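Local coordinates for protein 3-deoxy-manno-octulosonate cytidylyltransferase (Escherichia coli, PDB 1H7E) that transfers the cytidylyl group of CTP to the eight-carbon sugar KDO, releasing diphosphate and probably activating the sugar for incorporation into bacterial lipopolysaccharide, at residues R115-L120 / N211-E216; L120-L125 / Y176-D181. All blocks are in the same frame, centred on the assembly; numbering follows the deposited sequence.

Interaction 1. Residues R115-L120 / N211-E216; sequences RDDPAL and NIRTFE
The guanidinium of Arg213 has CD1 of Leu120 over one of its faces, 4.2 Å above the plane and over its centre, and the carboxylate of Asp117 at its edge. Carboxylate and guanidinium are nearly coplanar, 19° apart, although the two side chains meet at about a right angle. One bond carries the salt bridge: Arg213 NH1 donates to Asp117 OD2 over 2.9 Å with an N-H...O angle of 165°, arriving on the anti lone pair, the one turned away from OD1. The other carboxylate oxygen serves its own turn. Ala119 N reaches Asp117 OD1 from above the carboxylate plane at 3.1 Å, making an Asx turn at the start of the type I beta turn that runs from Asp117 to Leu120. Arg213 gets its head there by a bend at chi3 (-61°), which folds the guanidinium back over the leucine. Beneath it, Leu120 CD1 also packs on Arg213 CB at 3.6 Å and lies 3.6 Å from Asn211 ND2, while CD2 comes to 4.5 Å from CZ at the edge of the Phe215 ring. Asp149 OD1, from outside the two segments, pairs with both Arg213 NE and Asn211 ND2. With an alanine in place of Asp117, Arg213 NH1 would probably lose its carboxylate mate and Ala119 N its turn-closing acceptor, leaving the turn less firmly set against strand 212-216. The contact thus joins the turn after helix 104-116 to the edge strand of the main sheet within this chain, near the surface. With acids at two of its nitrogens and a methyl against one face, the Arg213 head is restrained in rotation, and its positive charge is likely to be largely balanced locally.

Interaction 2. Residues L120-L125 / Y176-D181; sequences LPVATL and YAYRRD
Strands 122-125 and 176-179 run antiparallel, 175° between their directions and 4.7 Å apart at closest approach, with Ala123 and Ala177 as a hydrogen-bonded pair whose N-H groups each reach the other's carbonyl oxygen. Val122 and Tyr178 form the non-hydrogen-bonded pair beside it, their side chains side by side and pointing the same way, with Val122 CG2 4.0 Å from Tyr178 CD1. The Tyr176 ring has a hydroxyl oxygen over each face, Tyr178 OH on one and Thr124 OG1 on the opposite one, both offset toward the rim; Val122 CG1 stands at its edge. Thr124 OG1 is hydrogen-bonded to Ile175 O, and Tyr176 OH to His172 NE2. These are neighbouring strands of the mixed central sheet of a GT-A-type nucleotidyltransferase fold, and on the other face the methyls of Ala123 and Ala177 lie under Leu110 and Met114 of helix 104-116. At the strand end, Arg179 N donates to Pro121 O over 3.0 Å. A bend at chi2 (103°) swings the Arg179 guanidinium to the carbonyl one residue before Pro121, where NH1 meets Leu120 O at 2.9 Å, in the carbonyl plane and on a lone pair; NH1 is also hydrogen-bonded to Met114 O, in the last turn of that helix.

Overall arrangement
From the N terminus, the chain reaches helix 104-116, turns through 117-120 and enters strand 122-129. After helix 131-134 and the strand pair 141-144 and 150-154, strand 169-179 returns antiparallel alongside it, and interaction 2 closes this shorter loop. Farther on, past helix 203-207, strand 212-216 comes up on the other flank of strand 122-129, and interaction 1 closes the longer loop within which interaction 2 is nested. The two share Leu120, and their centres lie about 7 Å apart. Backbone pairing of Thr124 with Arg213 and Phe215 joins them directly, so strand 122-129 sits between its two partners in the sheet, while the turn leading into it connects the helix to both.

Interaction 1. Residues R115-L120 / N211-E216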
ATOM      1  N   ARG A 115      -3.957  -5.110  22.971  1.00 28.22           N
ATOM      2  CA  ARG A 115      -4.952  -5.197  24.039  1.00 30.73           C
ATOM      3  C   ARG A 115      -6.061  -4.163  23.909  1.00 33.38           C
ATOM      4  O   ARG A 115      -7.212  -4.464  24.213  1.00 35.34           O
ATOM      5  CB  ARG A 115      -4.283  -5.158  25.425  1.00 30.02           C
ATOM      6  CG  ARG A 115      -3.504  -6.443  25.683  1.00 33.81           C
ATOM      7  CD  ARG A 115      -2.997  -6.573  27.089  1.00 37.84           C
ATOM      8  NE  ARG A 115      -2.615  -7.959  27.374  1.00 41.40           N
ATOM      9  CZ  ARG A 115      -1.491  -8.322  27.991  1.00 44.06           C
ATOM     10  NH1 ARG A 115      -0.619  -7.403  28.391  1.00 44.77           N
ATOM     11  NH2 ARG A 115      -1.237  -9.607  28.219  1.00 44.42           N
ATOM     12  N   ASP A 116      -5.730  -2.969  23.410  1.00 34.64           N
ATOM     13  CA  ASP A 116      -6.725  -1.916  23.234  1.00 35.46           C
ATOM     14  C   ASP A 116      -7.719  -2.168  22.101  1.00 36.06           C
ATOM     15  O   ASP A 116      -8.787  -1.561  22.072  1.00 38.57           O
ATOM     16  CB  ASP A 116      -6.057  -0.549  23.068  1.00 41.43           C
ATOM     17  CG  ASP A 116      -5.549   0.024  24.389  1.00 46.33           C
ATOM     18  OD1 ASP A 116      -5.887  -0.526  25.467  1.00 49.96           O
ATOM     19  OD2 ASP A 116      -4.814   1.033  24.350  1.00 47.47           O
ATOM     20  N   ASP A 117      -7.363  -3.039  21.160  1.00 32.94           N
ATOM     21  CA  ASP A 117      -8.244  -3.383  20.050  1.00 30.45           C
ATOM     22  C   ASP A 117      -8.214  -4.909  19.850  1.00 32.12           C
ATOM     23  O   ASP A 117      -7.311  -5.456  19.203  1.00 29.30           O
ATOM     24  CB  ASP A 117      -7.830  -2.643  18.769  1.00 29.96           C
ATOM     25  CG  ASP A 117      -8.784  -2.895  17.605  1.00 31.09           C
ATOM     26  OD1 ASP A 117      -9.736  -3.687  17.770  1.00 29.90           O
ATOM     27  OD2 ASP A 117      -8.585  -2.307  16.514  1.00 31.38           O
ATOM     28  N   PRO A 118      -9.224  -5.612  20.399  1.00 33.44           N
ATOM     29  CA  PRO A 118      -9.392  -7.071  20.337  1.00 32.12           C
ATOM     30  C   PRO A 118      -9.546  -7.635  18.923  1.00 29.43           C
ATOM     31  O   PRO A 118      -9.276  -8.813  18.692  1.00 30.71           O
ATOM     32  CB  PRO A 118     -10.668  -7.299  21.156  1.00 35.23           C
ATOM     33  CG  PRO A 118     -10.682  -6.121  22.113  1.00 35.82           C
ATOM     34  CD  PRO A 118     -10.301  -5.000  21.202  1.00 34.91           C
ATOM     35  N   ALA A 119      -9.998  -6.801  17.990  1.00 27.45           N
ATOM     36  CA  ALA A 119     -10.191  -7.211  16.599  1.00 25.03           C
ATOM     37  C   ALA A 119      -8.935  -7.114  15.741  1.00 22.00           C
ATOM     38  O   ALA A 119      -8.958  -7.554  14.597  1.00 23.92           O
ATOM     39  CB  ALA A 119     -11.286  -6.391  15.962  1.00 23.86           C
ATOM     40  N   LEU A 120      -7.869  -6.508  16.277  1.00 19.99           N
ATOM     41  CA  LEU A 120      -6.606  -6.331  15.556  1.00 16.17           C
ATOM     42  C   LEU A 120      -5.844  -7.648  15.452  1.00 15.63           C
ATOM     43  O   LEU A 120      -5.444  -8.220  16.462  1.00 16.22           O
ATOM     44  CB  LEU A 120      -5.757  -5.256  16.244  1.00 13.60           C
ATOM     45  CG  LEU A 120      -4.425  -4.928  15.566  1.00 16.84           C
ATOM     46  CD1 LEU A 120      -4.633  -4.466  14.099  1.00 12.67           C
ATOM     47  CD2 LEU A 120      -3.711  -3.852  16.395  1.00 17.29           C
ATOM     48  N   ASN A 211      -5.283  -7.264   8.287  1.00 12.96           N
ATOM     49  CA  ASN A 211      -4.816  -5.944   8.664  1.00 14.30           C
ATOM     50  C   ASN A 211      -3.602  -5.930   9.579  1.00 15.62           C
ATOM     51  O   ASN A 211      -3.516  -6.700  10.532  1.00 16.20           O
ATOM     52  CB  ASN A 211      -5.949  -5.155   9.321  1.00 16.75           C
ATOM     53  CG  ASN A 211      -5.549  -3.729   9.635  1.00 23.06           C
ATOM     54  OD1 ASN A 211      -5.086  -3.004   8.756  1.00 22.22           O
ATOM     55  ND2 ASN A 211      -5.690  -3.332  10.904  1.00 22.42           N
ATOM     56  N   ILE A 212      -2.657  -5.047   9.275  1.00 11.72           N
ATOM     57  CA  ILE A 212      -1.463  -4.916  10.088  1.00 12.22           C
ATOM     58  C   ILE A 212      -1.395  -3.457  10.542  1.00 14.70           C
ATOM     59  O   ILE A 212      -1.277  -2.557   9.702  1.00 14.30           O
ATOM     60  CB  ILE A 212      -0.191  -5.257   9.295  1.00  7.60           C
ATOM     61  CG1 ILE A 212      -0.247  -6.684   8.743  1.00  9.74           C
ATOM     62  CG2 ILE A 212       1.054  -5.027  10.167  1.00 10.23           C
ATOM     63  CD1 ILE A 212       0.955  -7.004   7.824  1.00 10.26           C
ATOM     64  N   ARG A 213      -1.565  -3.216  11.844  1.00 10.65           N
ATOM     65  CA  ARG A 213      -1.480  -1.861  12.366  1.00 11.90           C
ATOM     66  C   ARG A 213      -0.024  -1.592  12.708  1.00 13.95           C
ATOM     67  O   ARG A 213       0.639  -2.415  13.326  1.00 13.55           O
ATOM     68  CB  ARG A 213      -2.398  -1.652  13.564  1.00 12.78           C
ATOM     69  CG  ARG A 213      -2.409  -0.198  14.045  1.00 16.18           C
ATOM     70  CD  ARG A 213      -3.697   0.149  14.786  1.00 16.24           C
ATOM     71  NE  ARG A 213      -4.868  -0.013  13.925  1.00 16.77           N
ATOM     72  CZ  ARG A 213      -6.047  -0.483  14.321  1.00 21.37           C
ATOM     73  NH1 ARG A 213      -6.242  -0.838  15.595  1.00 19.26           N
ATOM     74  NH2 ARG A 213      -7.017  -0.648  13.424  1.00 17.42           N
ATOM     75  N   THR A 214       0.472  -0.426  12.310  1.00 15.07           N
ATOM     76  CA  THR A 214       1.877  -0.077  12.487  1.00 16.81           C
ATOM     77  C   THR A 214       2.055   1.147  13.363  1.00 21.69           C
ATOM     78  O   THR A 214       1.852   2.263  12.877  1.00 26.57           O
ATOM     79  CB  THR A 214       2.540   0.174  11.071  1.00 17.39           C
ATOM     80  OG1 THR A 214       2.231  -0.918  10.200  1.00 21.75           O
ATOM     81  CG2 THR A 214       4.044   0.232  11.160  1.00 20.89           C
ATOM     82  N   PHE A 215       2.496   0.928  14.611  1.00 16.08           N
ATOM     83  CA  PHE A 215       2.738   1.978  15.618  1.00 18.33           C
ATOM     84  C   PHE A 215       4.086   2.683  15.518  1.00 18.17           C
ATOM     85  O   PHE A 215       5.141   2.052  15.472  1.00 17.34           O
ATOM     86  CB  PHE A 215       2.607   1.420  17.037  1.00 18.61           C
ATOM     87  CG  PHE A 215       1.281   0.792  17.311  1.00 19.44           C
ATOM     88  CD1 PHE A 215       0.223   1.554  17.784  1.00 21.82           C
ATOM     89  CD2 PHE A 215       1.084  -0.560  17.064  1.00 15.18           C
ATOM     90  CE1 PHE A 215      -1.017   0.982  18.006  1.00 23.25           C
ATOM     91  CE2 PHE A 215      -0.157  -1.143  17.284  1.00 19.31           C
ATOM     92  CZ  PHE A 215      -1.211  -0.371  17.755  1.00 18.88           C
ATOM     93  N   GLU A 216       4.047   4.010  15.578  1.00 21.28           N
ATOM     94  CA  GLU A 216       5.262   4.803  15.479  1.00 21.38           C
ATOM     95  C   GLU A 216       6.000   4.999  16.811  1.00 21.16           C
ATOM     96  O   GLU A 216       5.384   5.347  17.814  1.00 23.53           O
ATOM     97  CB  GLU A 216       4.934   6.166  14.848  1.00 20.28           C
ATOM     98  CG  GLU A 216       6.176   6.947  14.500  1.00 20.61           C
ATOM     99  CD  GLU A 216       5.899   8.293  13.872  1.00 22.94           C
ATOM    100  OE1 GLU A 216       4.814   8.519  13.308  1.00 20.68           O
ATOM    101  OE2 GLU A 216       6.804   9.133  13.940  1.00 26.40           O
TER

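Interaction 2. Residues L120-L125 / Y176-D181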
ATOM      1  N   LEU A 120      -7.869  -6.508  16.277  1.00 19.99           N
ATOM      2  CA  LEU A 120      -6.606  -6.331  15.556  1.00 16.17           C
ATOM      3  C   LEU A 120      -5.844  -7.648  15.452  1.00 15.63           C
ATOM      4  O   LEU A 120      -5.444  -8.220  16.462  1.00 16.22           O
ATOM      5  CB  LEU A 120      -5.757  -5.256  16.244  1.00 13.60           C
ATOM      6  CG  LEU A 120      -4.425  -4.928  15.566  1.00 16.84           C
ATOM      7  CD1 LEU A 120      -4.633  -4.466  14.099  1.00 12.67           C
ATOM      8  CD2 LEU A 120      -3.711  -3.852  16.395  1.00 17.29           C
ATOM      9  N   PRO A 121      -5.590  -8.125  14.222  1.00 15.08           N
ATOM     10  CA  PRO A 121      -4.874  -9.394  14.086  1.00 14.41           C
ATOM     11  C   PRO A 121      -3.363  -9.344  14.273  1.00 14.96           C
ATOM     12  O   PRO A 121      -2.780 -10.251  14.877  1.00 15.01           O
ATOM     13  CB  PRO A 121      -5.222  -9.846  12.656  1.00 13.24           C
ATOM     14  CG  PRO A 121      -6.301  -8.860  12.179  1.00 15.21           C
ATOM     15  CD  PRO A 121      -6.001  -7.607  12.908  1.00 14.35           C
ATOM     16  N   VAL A 122      -2.731  -8.303  13.725  1.00 12.26           N
ATOM     17  CA  VAL A 122      -1.276  -8.160  13.742  1.00 10.30           C
ATOM     18  C   VAL A 122      -0.887  -6.703  13.945  1.00 14.40           C
ATOM     19  O   VAL A 122      -1.572  -5.794  13.460  1.00 13.75           O
ATOM     20  CB  VAL A 122      -0.669  -8.606  12.374  1.00 11.15           C
ATOM     21  CG1 VAL A 122       0.861  -8.568  12.404  1.00 10.44           C
ATOM     22  CG2 VAL A 122      -1.186  -9.996  11.964  1.00 12.82           C
ATOM     23  N   ALA A 123       0.196  -6.490  14.685  1.00 14.13           N
ATOM     24  CA  ALA A 123       0.717  -5.146  14.930  1.00 13.10           C
ATOM     25  C   ALA A 123       2.239  -5.185  14.753  1.00 13.11           C
ATOM     26  O   ALA A 123       2.869  -6.230  14.927  1.00 13.81           O
ATOM     27  CB  ALA A 123       0.342  -4.656  16.318  1.00 12.55           C
ATOM     28  N   THR A 124       2.821  -4.058  14.346  1.00 10.12           N
ATOM     29  CA  THR A 124       4.252  -3.972  14.148  1.00  7.33           C
ATOM     30  C   THR A 124       4.672  -2.528  14.424  1.00  9.28           C
ATOM     31  O   THR A 124       3.830  -1.695  14.784  1.00  8.09           O
ATOM     32  CB  THR A 124       4.678  -4.454  12.736  1.00  7.12           C
ATOM     33  OG1 THR A 124       6.104  -4.553  12.682  1.00  9.05           O
ATOM     34  CG2 THR A 124       4.172  -3.475  11.628  1.00  9.98           C
ATOM     35  N   LEU A 125       5.966  -2.255  14.296  1.00  8.81           N
ATOM     36  CA  LEU A 125       6.504  -0.927  14.593  1.00 11.86           C
ATOM     37  C   LEU A 125       7.164  -0.215  13.415  1.00 10.45           C
ATOM     38  O   LEU A 125       7.557  -0.840  12.435  1.00 10.48           O
ATOM     39  CB  LEU A 125       7.538  -1.040  15.727  1.00 12.55           C
ATOM     40  CG  LEU A 125       7.060  -1.598  17.078  1.00 14.36           C
ATOM     41  CD1 LEU A 125       8.260  -1.756  17.994  1.00 14.82           C
ATOM     42  CD2 LEU A 125       5.992  -0.691  17.692  1.00 13.30           C
ATOM     43  N   TYR A 176       6.965  -8.001  15.550  1.00 10.91           N
ATOM     44  CA  TYR A 176       5.540  -8.244  15.322  1.00 10.88           C
ATOM     45  C   TYR A 176       4.816  -8.850  16.513  1.00 14.00           C
ATOM     46  O   TYR A 176       5.433  -9.557  17.309  1.00 15.11           O
ATOM     47  CB  TYR A 176       5.366  -9.254  14.188  1.00 11.41           C
ATOM     48  CG  TYR A 176       5.910  -8.852  12.843  1.00 11.95           C
ATOM     49  CD1 TYR A 176       7.245  -9.092  12.511  1.00 15.53           C
ATOM     50  CD2 TYR A 176       5.076  -8.284  11.879  1.00 13.11           C
ATOM     51  CE1 TYR A 176       7.737  -8.780  11.239  1.00 16.61           C
ATOM     52  CE2 TYR A 176       5.553  -7.970  10.604  1.00 13.43           C
ATOM     53  CZ  TYR A 176       6.875  -8.223  10.294  1.00 14.66           C
ATOM     54  OH  TYR A 176       7.336  -7.953   9.033  1.00 18.57           O
ATOM     55  N   ALA A 177       3.521  -8.554  16.627  1.00 12.12           N
ATOM     56  CA  ALA A 177       2.638  -9.143  17.647  1.00 11.15           C
ATOM     57  C   ALA A 177       1.529  -9.805  16.812  1.00 13.54           C
ATOM     58  O   ALA A 177       0.926  -9.166  15.940  1.00 14.68           O
ATOM     59  CB  ALA A 177       2.045  -8.082  18.569  1.00 11.48           C
ATOM     60  N   TYR A 178       1.295 -11.092  17.038  1.00 11.20           N
ATOM     61  CA  TYR A 178       0.270 -11.829  16.306  1.00 11.41           C
ATOM     62  C   TYR A 178      -0.738 -12.417  17.251  1.00 14.46           C
ATOM     63  O   TYR A 178      -0.364 -12.936  18.288  1.00 15.50           O
ATOM     64  CB  TYR A 178       0.860 -13.044  15.580  1.00 14.17           C
ATOM     65  CG  TYR A 178       1.922 -12.752  14.562  1.00 14.90           C
ATOM     66  CD1 TYR A 178       1.588 -12.525  13.223  1.00 15.03           C
ATOM     67  CD2 TYR A 178       3.264 -12.764  14.913  1.00 11.96           C
ATOM     68  CE1 TYR A 178       2.565 -12.329  12.265  1.00 15.68           C
ATOM     69  CE2 TYR A 178       4.257 -12.560  13.946  1.00 15.87           C
ATOM     70  CZ  TYR A 178       3.891 -12.349  12.631  1.00 16.24           C
ATOM     71  OH  TYR A 178       4.852 -12.177  11.670  1.00 23.04           O
ATOM     72  N   ARG A 179      -2.009 -12.342  16.879  1.00 14.43           N
ATOM     73  CA  ARG A 179      -3.088 -12.971  17.630  1.00 14.64           C
ATOM     74  C   ARG A 179      -2.934 -14.480  17.306  1.00 15.91           C
ATOM     75  O   ARG A 179      -2.471 -14.857  16.212  1.00 11.28           O
ATOM     76  CB  ARG A 179      -4.435 -12.495  17.099  1.00 18.96           C
ATOM     77  CG  ARG A 179      -5.435 -12.182  18.145  1.00 27.28           C
ATOM     78  CD  ARG A 179      -5.536 -10.701  18.298  1.00 31.55           C
ATOM     79  NE  ARG A 179      -5.891 -10.332  19.663  1.00 38.89           N
ATOM     80  CZ  ARG A 179      -5.880  -9.086  20.127  1.00 41.43           C
ATOM     81  NH1 ARG A 179      -5.531  -8.075  19.323  1.00 36.86           N
ATOM     82  NH2 ARG A 179      -6.183  -8.857  21.404  1.00 42.98           N
ATOM     83  N   ARG A 180      -3.305 -15.342  18.253  1.00 14.32           N
ATOM     84  CA  ARG A 180      -3.195 -16.789  18.066  1.00 15.30           C
ATOM     85  C   ARG A 180      -3.894 -17.312  16.797  1.00 12.73           C
ATOM     86  O   ARG A 180      -3.326 -18.125  16.050  1.00 13.24           O
ATOM     87  CB  ARG A 180      -3.737 -17.513  19.316  1.00 12.95           C
ATOM     88  CG  ARG A 180      -3.580 -19.024  19.280  1.00 18.49           C
ATOM     89  CD  ARG A 180      -3.979 -19.678  20.613  1.00 22.58           C
ATOM     90  NE  ARG A 180      -4.039 -21.134  20.490  1.00 23.57           N
ATOM     91  CZ  ARG A 180      -3.013 -21.968  20.653  1.00 25.27           C
ATOM     92  NH1 ARG A 180      -1.811 -21.523  20.974  1.00 24.50           N
ATOM     93  NH2 ARG A 180      -3.175 -23.264  20.409  1.00 27.26           N
ATOM     94  N   ASP A 181      -5.108 -16.841  16.538  1.00 15.15           N
ATOM     95  CA  ASP A 181      -5.848 -17.316  15.366  1.00 17.55           C
ATOM     96  C   ASP A 181      -5.180 -17.019  14.023  1.00 18.23           C
ATOM     97  O   ASP A 181      -5.395 -17.752  13.061  1.00 18.67           O
ATOM     98  CB  ASP A 181      -7.305 -16.839  15.381  1.00 27.10           C
ATOM     99  CG  ASP A 181      -7.431 -15.330  15.455  1.00 34.35           C
ATOM    100  OD1 ASP A 181      -7.953 -14.821  16.466  1.00 40.79           O
ATOM    101  OD2 ASP A 181      -7.032 -14.644  14.491  1.00 46.49           O
TER